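OxyR (Porphyromonas gingivalis, PDB 3HO7) is a redox-sensitive transcriptional activator of the LysR family, probably binding DNA as the full-length protein, of which this chain is the regulatory domain. Local coordinates at residues A[54-59]-A[190-195]; A[86-91]-A[174-179]; A[110-115]-A[146-151]. One frame throughout, in Å; residues are numbered along the deposited sequence.

Interaction 1: A[54-59]-A[190-195]; sequences ASLLSG and RLAVRQ
Leu56 meets the strand with both of its methyls. CD1 lies 3.8 Å from Ala192 CB, while CD2 rests on the backbone one residue further along, 3.6 Å from Val193 CA. Its CG sits anti to the carbonyl carbon (chi1 -85°), and the extended second torsion carries the fork out to the strand. The next residue behaves differently: the CA-CB bond of Leu57 turns away from the strand, yet Leu57 CD2 comes within 3.5 Å of Arg194 NH1, the two side chains crossing at about a right angle. Arg194 gets there because its chain bends at chi3 (50°), which swings the guanidinium beside the last turn of the helix, with NH1 2.8 Å from Leu57 O. The carbonyl-rich end of a helix would favour a positive group in such a place. The axes of 54-58 and 190-194 approach to 7.6 Å, at 35°, a helix laid over a sheet in the first alpha/beta subdomain. Here helix 49-58 is the crossover of a beta-alpha-beta unit, leading from strand 40-46 to strand 63-66, with strand 11-17 between them and parallel to both; strand 184-194 runs antiparallel beside 63-66. Leu191 and Val193, flanking Ala192, turn to helix 200-211. Further out, Asp196 forms a salt bridge with Arg194 NH2 and so fixes the guanidinium. Leu75, on strand 75-89, touches Leu56, Leu57 and Arg194 alike. At the helix end, Gly59 has positive phi and gives its N-H to Ser55 O at 2.8 Å, and Arg51 O and Glu60 OE1 both lie within bonding reach of Ser55 OG.

Interaction 2: A[86-91]-A[174-179]; sequences LGYVSR and KELVRP
Tyr88 and Leu176 lie one on the other: Leu176 CB stands over a face of the phenol ring, 4.2 Å from its centroid, a CH-pi contact, and CD1 reaches on toward CZ and OH. Val177 comes to the same ring from another direction, its CG2 at the edge near the ring plane. With CG anti to the backbone N (chi1 -155°), the Tyr88 ring leans toward the 174-179 segment, and its OH is held by Glu153. Leu176 serves a second flat group. Its CD2 lies over one face of the Arg91 guanidinium, 3.7 Å from Arg91 NE, while Glu175 OE1 takes the edge in plane, 2.6 Å from Arg91 NH2, in a salt bridge. Carboxylate and guanidinium planes are turned 76° apart, and NH1 adds a weak bond to the same oxygen. Behind these side chains is an antiparallel ladder in which the short strand 177-178, entered by a type I turn, lines the end of strand 75-89 in the second alpha/beta subdomain. Gly87 and Arg178 form the hydrogen-bonded pair: Arg178 N to Gly87 O is nearly straight at 2.8 Å, whereas the return bond from Gly87 N to Arg178 O, 2.7 Å long, is bent to 131°. Val89 N bonds to Leu176 O at 2.9 Å. Val89 O, by contrast, is buried under Leu176 without a polar partner in the model. Bent at chi2, Arg178 returns NH1 to its own turn, gripping Glu175 O (2.6 Å) and Val177 O, while Phe96 O and Gln98 O take its other nitrogens. Leu86 sets CD1 against Val177 CG1 and CD2 against the Pro179 ring.

Interaction 3: A[110-115]-A[146-151]; sequences RLWLLD and EAFMRL
Phe148 lays one face of its ring under Trp112 CB, which stands 3.6 Å from the ring centroid and only 17° off the normal, a close CH-pi contact. The site lies in the second alpha/beta subdomain of the LysR regulatory domain, a fold of the periplasmic binding protein class, where helix 145-153 packs against the chain at 110-115. The indole does not stack squarely on the phenyl: the planes are near parallel, at 19°, but slid apart, with 5.5 Å between the centroids of the five-membered ring and Phe148. The methylene, rather than the indole, occupies the place over the phenyl, consistent with that slip. On the same side of the phenyl as Trp112 CB, the Leu113 backbone comes in obliquely, Leu113 C lying 3.6 Å from Phe148 CE2. Tyr140 meets Phe148 edge-to-face, adding a third aromatic to the cluster. The chain at Trp112 is fixed by backbone bonds to Ile158 and by Thr159 OG1 on Trp112 O, while the indole N-H is spent on Gln156 O, which fixes the turn of the ring. The helix also reaches the dimer interface: Glu146 OE2 bonds to Tyr24 OH of the second subunit, and Leu151 packs on Pro27 of that subunit. A turn along the helix from Phe148, the first torsion of Leu151 (CG anti to its carbonyl carbon, chi1 -75°) brings its branch to the indole, where the CD1 methyl lies over a face of the six-membered ring, 3.6 Å from Trp112 CE2.

From the N terminus, the chain passes 54-59, 86-91 and 110-115, then turns back through 146-151, 174-179 and 190-195, so the three contacts nest and none cross. Interaction 3 closes the innermost loop, joining helix 145-153 to the 110-115 loop; interaction 2 encloses it, joining strand 177-178 to strand 75-89; interaction 1 closes the outermost, tying a helix to strand 184-194 in the first subdomain. The other two lie on the opposite side of the chain's centre, in the second. Strands 75-89 and 184-194, neighbours in one sheet, join interactions 1 and 2, whose centres are 35 Å apart. Interactions 2 and 3 touch: Tyr88 CE2 lies 3.8 Å from Met149 CB.

Interaction 1: A[54-59]-A[190-195]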
loop_
_atom_site.group_PDB
_atom_site.type_symbol
_atom_site.label_atom_id
_atom_site.label_comp_id
_atom_site.label_asym_id
_atom_site.label_seq_id
_atom_site.Cartn_x
_atom_site.Cartn_y
_atom_site.Cartn_z
ATOM N N ALA A 54 11.895 -10.340 -13.394
ATOM C CA ALA A 54 11.637 -11.744 -13.697
ATOM C C ALA A 54 10.521 -11.892 -14.726
ATOM O O ALA A 54 10.625 -12.693 -15.657
ATOM C CB ALA A 54 11.289 -12.504 -12.427
ATOM N N SER A 55 9.456 -11.115 -14.552
ATOM C CA SER A 55 8.311 -11.171 -15.454
ATOM C C SER A 55 8.669 -10.656 -16.844
ATOM O O SER A 55 8.255 -11.227 -17.850
ATOM C CB SER A 55 7.132 -10.393 -14.872
ATOM O OG SER A 55 6.641 -11.033 -13.708
ATOM N N LEU A 56 9.445 -9.578 -16.895
ATOM C CA LEU A 56 9.910 -9.040 -18.167
ATOM C C LEU A 56 10.676 -10.093 -18.961
ATOM O O LEU A 56 10.379 -10.338 -20.131
ATOM C CB LEU A 56 10.790 -7.809 -17.947
ATOM C CG LEU A 56 10.078 -6.465 -17.782
ATOM C CD1 LEU A 56 11.070 -5.387 -17.368
ATOM C CD2 LEU A 56 9.370 -6.078 -19.070
ATOM N N LEU A 57 11.661 -10.716 -18.322
ATOM C CA LEU A 57 12.467 -11.737 -18.983
ATOM C C LEU A 57 11.616 -12.882 -19.528
ATOM O O LEU A 57 11.731 -13.248 -20.698
ATOM C CB LEU A 57 13.543 -12.285 -18.040
ATOM C CG LEU A 57 14.830 -11.469 -17.901
ATOM C CD1 LEU A 57 15.782 -12.135 -16.920
ATOM C CD2 LEU A 57 15.501 -11.288 -19.255
ATOM N N SER A 58 10.758 -13.440 -18.677
ATOM C CA SER A 58 9.940 -14.592 -19.052
ATOM C C SER A 58 8.863 -14.240 -20.077
ATOM O O SER A 58 8.419 -15.098 -20.840
ATOM C CB SER A 58 9.291 -15.216 -17.814
ATOM O OG SER A 58 8.285 -14.367 -17.287
ATOM N N GLY A 59 8.443 -12.980 -20.086
ATOM C CA GLY A 59 7.420 -12.523 -21.020
ATOM C C GLY A 59 6.039 -12.427 -20.400
ATOM O O GLY A 59 5.040 -12.306 -21.108
ATOM N N ARG A 190 11.890 4.831 -14.107
ATOM C CA ARG A 190 12.264 4.418 -15.451
ATOM C C ARG A 190 11.289 3.391 -16.002
ATOM O O ARG A 190 10.590 2.720 -15.247
ATOM C CB ARG A 190 13.685 3.848 -15.454
ATOM C CG ARG A 190 14.710 4.764 -14.789
ATOM C CD ARG A 190 16.113 4.174 -14.826
ATOM N NE ARG A 190 16.632 4.092 -16.187
ATOM C CZ ARG A 190 17.244 5.092 -16.811
ATOM N NH1 ARG A 190 17.414 6.254 -16.197
ATOM N NH2 ARG A 190 17.683 4.927 -18.049
ATOM N N LEU A 191 11.239 3.276 -17.325
ATOM C CA LEU A 191 10.402 2.270 -17.965
ATOM C C LEU A 191 11.286 1.163 -18.514
ATOM O O LEU A 191 12.106 1.395 -19.404
ATOM C CB LEU A 191 9.573 2.886 -19.094
ATOM C CG LEU A 191 8.308 2.105 -19.466
ATOM C CD1 LEU A 191 7.775 2.560 -20.817
ATOM C CD2 LEU A 191 8.579 0.613 -19.477
ATOM N N ALA A 192 11.124 -0.041 -17.978
ATOM C CA ALA A 192 11.978 -1.160 -18.357
ATOM C C ALA A 192 11.259 -2.167 -19.250
ATOM O O ALA A 192 10.038 -2.318 -19.183
ATOM C CB ALA A 192 12.526 -1.847 -17.114
ATOM N N VAL A 193 12.008 -2.791 -20.144
ATOM C CA VAL A 193 11.512 -3.856 -21.009
ATOM C C VAL A 193 12.617 -4.863 -21.304
ATOM O O VAL A 193 13.698 -4.722 -20.840
ATOM C CB VAL A 193 11.017 -3.330 -22.362
ATOM C CG1 VAL A 193 10.115 -2.192 -22.171
ATOM C CG2 VAL A 193 12.146 -2.879 -23.197
ATOM N N ARG A 194 12.340 -5.847 -22.135
ATOM C CA ARG A 194 13.366 -6.735 -22.666
ATOM C C ARG A 194 14.073 -6.063 -23.839
ATOM O O ARG A 194 13.485 -5.241 -24.539
ATOM C CB ARG A 194 12.757 -8.071 -23.100
ATOM C CG ARG A 194 12.498 -9.034 -21.953
ATOM C CD ARG A 194 11.872 -10.333 -22.435
ATOM N NE ARG A 194 12.597 -10.928 -23.555
ATOM C CZ ARG A 194 13.539 -11.859 -23.433
ATOM N NH1 ARG A 194 13.886 -12.305 -22.233
ATOM N NH2 ARG A 194 14.139 -12.342 -24.513
ATOM N N GLN A 195 15.337 -6.411 -24.050
ATOM C CA GLN A 195 16.108 -5.815 -25.134
ATOM C C GLN A 195 15.446 -6.062 -26.483
ATOM O O GLN A 195 15.422 -5.182 -27.341
ATOM C CB GLN A 195 17.535 -6.361 -25.148
ATOM C CG GLN A 195 18.343 -6.006 -23.918
ATOM C CD GLN A 195 19.794 -6.418 -24.041
ATOM O OE1 GLN A 195 20.374 -6.969 -23.106
ATOM N NE2 GLN A 195 20.388 -6.160 -25.201
#

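Interaction 2: A[86-91]-A[174-179]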
loop_
_atom_site.group_PDB
_atom_site.type_symbol
_atom_site.label_atom_id
_atom_site.label_comp_id
_atom_site.label_asym_id
_atom_site.label_seq_id
_atom_site.Cartn_x
_atom_site.Cartn_y
_atom_site.Cartn_z
ATOM N N LEU A 86 11.294 12.979 0.284
ATOM C CA LEU A 86 11.042 14.012 1.274
ATOM C C LEU A 86 10.839 13.386 2.641
ATOM O O LEU A 86 10.288 12.290 2.761
ATOM C CB LEU A 86 9.820 14.855 0.897
ATOM C CG LEU A 86 9.926 15.750 -0.343
ATOM C CD1 LEU A 86 8.638 16.535 -0.529
ATOM C CD2 LEU A 86 11.118 16.685 -0.233
ATOM N N GLY A 87 11.308 14.081 3.670
ATOM C CA GLY A 87 11.069 13.657 5.036
ATOM C C GLY A 87 9.605 13.814 5.393
ATOM O O GLY A 87 8.973 14.821 5.073
ATOM N N TYR A 88 9.058 12.798 6.046
ATOM C CA TYR A 88 7.712 12.873 6.570
ATOM C C TYR A 88 7.885 12.708 8.072
ATOM O O TYR A 88 8.166 11.615 8.554
ATOM C CB TYR A 88 6.855 11.757 5.968
ATOM C CG TYR A 88 5.367 12.029 5.943
ATOM C CD1 TYR A 88 4.859 13.187 5.366
ATOM C CD2 TYR A 88 4.468 11.111 6.468
ATOM C CE1 TYR A 88 3.493 13.433 5.333
ATOM C CE2 TYR A 88 3.107 11.343 6.441
ATOM C CZ TYR A 88 2.623 12.504 5.871
ATOM O OH TYR A 88 1.268 12.726 5.846
ATOM N N VAL A 89 7.750 13.809 8.802
ATOM C CA VAL A 89 8.146 13.859 10.206
ATOM C C VAL A 89 6.945 14.049 11.125
ATOM O O VAL A 89 6.195 15.007 10.975
ATOM C CB VAL A 89 9.135 15.017 10.451
ATOM C CG1 VAL A 89 9.662 14.977 11.881
ATOM C CG2 VAL A 89 10.278 14.962 9.449
ATOM N N SER A 90 6.773 13.148 12.088
ATOM C CA SER A 90 5.650 13.249 13.012
ATOM C C SER A 90 5.803 14.487 13.889
ATOM O O SER A 90 6.914 14.957 14.123
ATOM C CB SER A 90 5.547 12.005 13.893
ATOM O OG SER A 90 6.047 12.270 15.192
ATOM N N ARG A 91 4.681 15.001 14.377
ATOM C CA ARG A 91 4.684 16.203 15.202
ATOM C C ARG A 91 5.358 15.963 16.555
ATOM O O ARG A 91 5.613 16.906 17.305
ATOM C CB ARG A 91 3.251 16.711 15.388
ATOM C CG ARG A 91 2.518 16.945 14.075
ATOM C CD ARG A 91 1.034 17.192 14.288
ATOM N NE ARG A 91 0.319 17.278 13.018
ATOM C CZ ARG A 91 0.169 18.400 12.325
ATOM N NH1 ARG A 91 0.677 19.538 12.782
ATOM N NH2 ARG A 91 -0.495 18.387 11.176
ATOM N N LYS A 174 0.635 17.915 4.722
ATOM C CA LYS A 174 1.725 18.689 4.142
ATOM C C LYS A 174 2.621 19.295 5.220
ATOM O O LYS A 174 3.823 19.460 5.016
ATOM C CB LYS A 174 1.188 19.774 3.207
ATOM C CG LYS A 174 0.744 19.255 1.844
ATOM C CD LYS A 174 0.288 20.392 0.933
ATOM C CE LYS A 174 -0.132 19.873 -0.436
ATOM N NZ LYS A 174 -0.651 20.960 -1.316
ATOM N N GLU A 175 2.030 19.611 6.367
ATOM C CA GLU A 175 2.773 20.174 7.492
ATOM C C GLU A 175 3.887 19.252 7.980
ATOM O O GLU A 175 4.865 19.712 8.574
ATOM C CB GLU A 175 1.826 20.484 8.654
ATOM C CG GLU A 175 0.891 21.656 8.397
ATOM C CD GLU A 175 -0.158 21.801 9.477
ATOM O OE1 GLU A 175 -0.490 20.787 10.128
ATOM O OE2 GLU A 175 -0.657 22.929 9.674
ATOM N N LEU A 176 3.731 17.954 7.743
ATOM C CA LEU A 176 4.703 16.978 8.224
ATOM C C LEU A 176 5.893 16.876 7.281
ATOM O O LEU A 176 6.912 16.285 7.623
ATOM C CB LEU A 176 4.054 15.601 8.392
ATOM C CG LEU A 176 2.730 15.556 9.154
ATOM C CD1 LEU A 176 2.295 14.110 9.364
ATOM C CD2 LEU A 176 2.847 16.290 10.484
ATOM N N VAL A 177 5.760 17.457 6.095
ATOM C CA VAL A 177 6.793 17.340 5.078
ATOM C C VAL A 177 8.002 18.225 5.364
ATOM O O VAL A 177 7.870 19.424 5.604
ATOM C CB VAL A 177 6.245 17.664 3.675
ATOM C CG1 VAL A 177 7.372 17.651 2.656
ATOM C CG2 VAL A 177 5.159 16.667 3.296
ATOM N N ARG A 178 9.180 17.615 5.341
ATOM C CA ARG A 178 10.434 18.341 5.457
ATOM C C ARG A 178 11.356 17.867 4.345
ATOM O O ARG A 178 11.751 16.704 4.316
ATOM C CB ARG A 178 11.097 18.072 6.810
ATOM C CG ARG A 178 10.264 18.452 8.018
ATOM C CD ARG A 178 10.191 19.957 8.195
ATOM N NE ARG A 178 9.499 20.323 9.427
ATOM C CZ ARG A 178 8.176 20.358 9.553
ATOM N NH1 ARG A 178 7.404 20.042 8.521
ATOM N NH2 ARG A 178 7.624 20.706 10.708
ATOM N N PRO A 179 11.703 18.763 3.412
ATOM C CA PRO A 179 12.651 18.359 2.382
ATOM C C PRO A 179 14.047 18.180 2.970
ATOM O O PRO A 179 14.301 18.592 4.101
ATOM C CB PRO A 179 12.634 19.537 1.405
ATOM C CG PRO A 179 12.183 20.702 2.217
ATOM C CD PRO A 179 11.246 20.154 3.249
#

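Interaction 3: A[110-115]-A[146-151]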
loop_
_atom_site.group_PDB
_atom_site.type_symbol
_atom_site.label_atom_id
_atom_site.label_comp_id
_atom_site.label_asym_id
_atom_site.label_seq_id
_atom_site.Cartn_x
_atom_site.Cartn_y
_atom_site.Cartn_z
ATOM N N ARG A 110 13.334 5.416 15.568
ATOM C CA ARG A 110 12.011 5.927 15.222
ATOM C C ARG A 110 11.889 6.185 13.724
ATOM O O ARG A 110 11.133 7.054 13.294
ATOM C CB ARG A 110 11.703 7.202 16.011
ATOM C CG ARG A 110 11.685 6.999 17.520
ATOM C CD ARG A 110 11.456 8.307 18.261
ATOM N NE ARG A 110 10.154 8.893 17.957
ATOM C CZ ARG A 110 9.002 8.454 18.454
ATOM N NH1 ARG A 110 8.987 7.414 19.279
ATOM N NH2 ARG A 110 7.865 9.050 18.126
ATOM N N LEU A 111 12.635 5.413 12.941
ATOM C CA LEU A 111 12.651 5.554 11.490
ATOM C C LEU A 111 11.990 4.351 10.825
ATOM O O LEU A 111 12.249 3.205 11.199
ATOM C CB LEU A 111 14.093 5.691 10.997
ATOM C CG LEU A 111 14.324 5.817 9.491
ATOM C CD1 LEU A 111 13.719 7.113 8.973
ATOM C CD2 LEU A 111 15.810 5.748 9.167
ATOM N N TRP A 112 11.122 4.613 9.854
ATOM C CA TRP A 112 10.481 3.535 9.115
ATOM C C TRP A 112 11.041 3.537 7.704
ATOM O O TRP A 112 10.889 4.508 6.971
ATOM C CB TRP A 112 8.966 3.733 9.075
ATOM C CG TRP A 112 8.351 3.927 10.422
ATOM C CD1 TRP A 112 7.839 5.082 10.930
ATOM C CD2 TRP A 112 8.189 2.935 11.441
ATOM N NE1 TRP A 112 7.364 4.873 12.200
ATOM C CE2 TRP A 112 7.569 3.562 12.538
ATOM C CE3 TRP A 112 8.509 1.578 11.533
ATOM C CZ2 TRP A 112 7.260 2.879 13.710
ATOM C CZ3 TRP A 112 8.204 0.903 12.695
ATOM C CH2 TRP A 112 7.584 1.553 13.769
ATOM N N LEU A 113 11.679 2.439 7.324
ATOM C CA LEU A 113 12.296 2.350 6.013
ATOM C C LEU A 113 11.705 1.220 5.197
ATOM O O LEU A 113 11.603 0.090 5.665
ATOM C CB LEU A 113 13.807 2.154 6.144
ATOM C CG LEU A 113 14.600 3.268 6.825
ATOM C CD1 LEU A 113 16.067 2.890 6.922
ATOM C CD2 LEU A 113 14.436 4.585 6.090
ATOM N N LEU A 114 11.320 1.526 3.967
ATOM C CA LEU A 114 10.817 0.499 3.081
ATOM C C LEU A 114 12.018 -0.302 2.612
ATOM O O LEU A 114 13.002 0.261 2.145
ATOM C CB LEU A 114 10.103 1.132 1.887
ATOM C CG LEU A 114 8.839 1.933 2.207
ATOM C CD1 LEU A 114 8.447 2.829 1.044
ATOM C CD2 LEU A 114 7.697 1.005 2.583
ATOM N N ASP A 115 11.927 -1.618 2.734
ATOM C CA ASP A 115 12.990 -2.509 2.284
ATOM C C ASP A 115 13.428 -2.178 0.859
ATOM O O ASP A 115 14.621 -2.067 0.578
ATOM C CB ASP A 115 12.539 -3.971 2.363
ATOM C CG ASP A 115 12.258 -4.420 3.786
ATOM O OD1 ASP A 115 12.910 -3.904 4.717
ATOM O OD2 ASP A 115 11.385 -5.295 3.972
ATOM N N GLU A 146 1.849 3.360 2.810
ATOM C CA GLU A 146 0.591 3.719 3.439
ATOM C C GLU A 146 0.730 3.559 4.945
ATOM O O GLU A 146 0.468 4.487 5.711
ATOM C CB GLU A 146 -0.539 2.825 2.922
ATOM C CG GLU A 146 -1.918 3.232 3.413
ATOM C CD GLU A 146 -3.013 2.268 2.983
ATOM O OE1 GLU A 146 -2.698 1.247 2.339
ATOM O OE2 GLU A 146 -4.191 2.532 3.298
ATOM N N ALA A 147 1.158 2.374 5.360
ATOM C CA ALA A 147 1.327 2.092 6.778
ATOM C C ALA A 147 2.284 3.078 7.438
ATOM O O ALA A 147 1.978 3.636 8.492
ATOM C CB ALA A 147 1.804 0.664 6.982
ATOM N N PHE A 148 3.446 3.288 6.825
ATOM C CA PHE A 148 4.442 4.209 7.373
ATOM C C PHE A 148 3.896 5.630 7.526
ATOM O O PHE A 148 4.111 6.275 8.546
ATOM C CB PHE A 148 5.710 4.237 6.518
ATOM C CG PHE A 148 6.489 2.955 6.537
ATOM C CD1 PHE A 148 6.318 2.037 7.560
ATOM C CD2 PHE A 148 7.414 2.681 5.543
ATOM C CE1 PHE A 148 7.044 0.856 7.579
ATOM C CE2 PHE A 148 8.141 1.504 5.555
ATOM C CZ PHE A 148 7.958 0.592 6.576
ATOM N N MET A 149 3.188 6.122 6.515
ATOM C CA MET A 149 2.639 7.470 6.600
ATOM C C MET A 149 1.580 7.556 7.692
ATOM O O MET A 149 1.508 8.544 8.422
ATOM C CB MET A 149 2.066 7.912 5.255
ATOM C CG MET A 149 3.111 7.956 4.166
ATOM S SD MET A 149 2.432 8.481 2.585
ATOM C CE MET A 149 1.861 10.130 2.981
ATOM N N ARG A 150 0.770 6.511 7.814
ATOM C CA ARG A 150 -0.255 6.480 8.843
ATOM C C ARG A 150 0.403 6.541 10.220
ATOM O O ARG A 150 -0.111 7.179 11.135
ATOM C CB ARG A 150 -1.125 5.228 8.709
ATOM C CG ARG A 150 -1.901 5.130 7.400
ATOM C CD ARG A 150 -2.873 6.285 7.232
ATOM N NE ARG A 150 -2.246 7.421 6.567
ATOM C CZ ARG A 150 -2.071 7.509 5.251
ATOM N NH1 ARG A 150 -1.487 8.577 4.724
ATOM N NH2 ARG A 150 -2.480 6.525 4.461
ATOM N N LEU A 151 1.553 5.888 10.355
ATOM C CA LEU A 151 2.267 5.885 11.631
ATOM C C LEU A 151 2.760 7.287 11.962
ATOM O O LEU A 151 2.550 7.791 13.068
ATOM C CB LEU A 151 3.441 4.905 11.596
ATOM C CG LEU A 151 3.078 3.422 11.683
ATOM C CD1 LEU A 151 4.279 2.549 11.340
ATOM C CD2 LEU A 151 2.538 3.098 13.061
#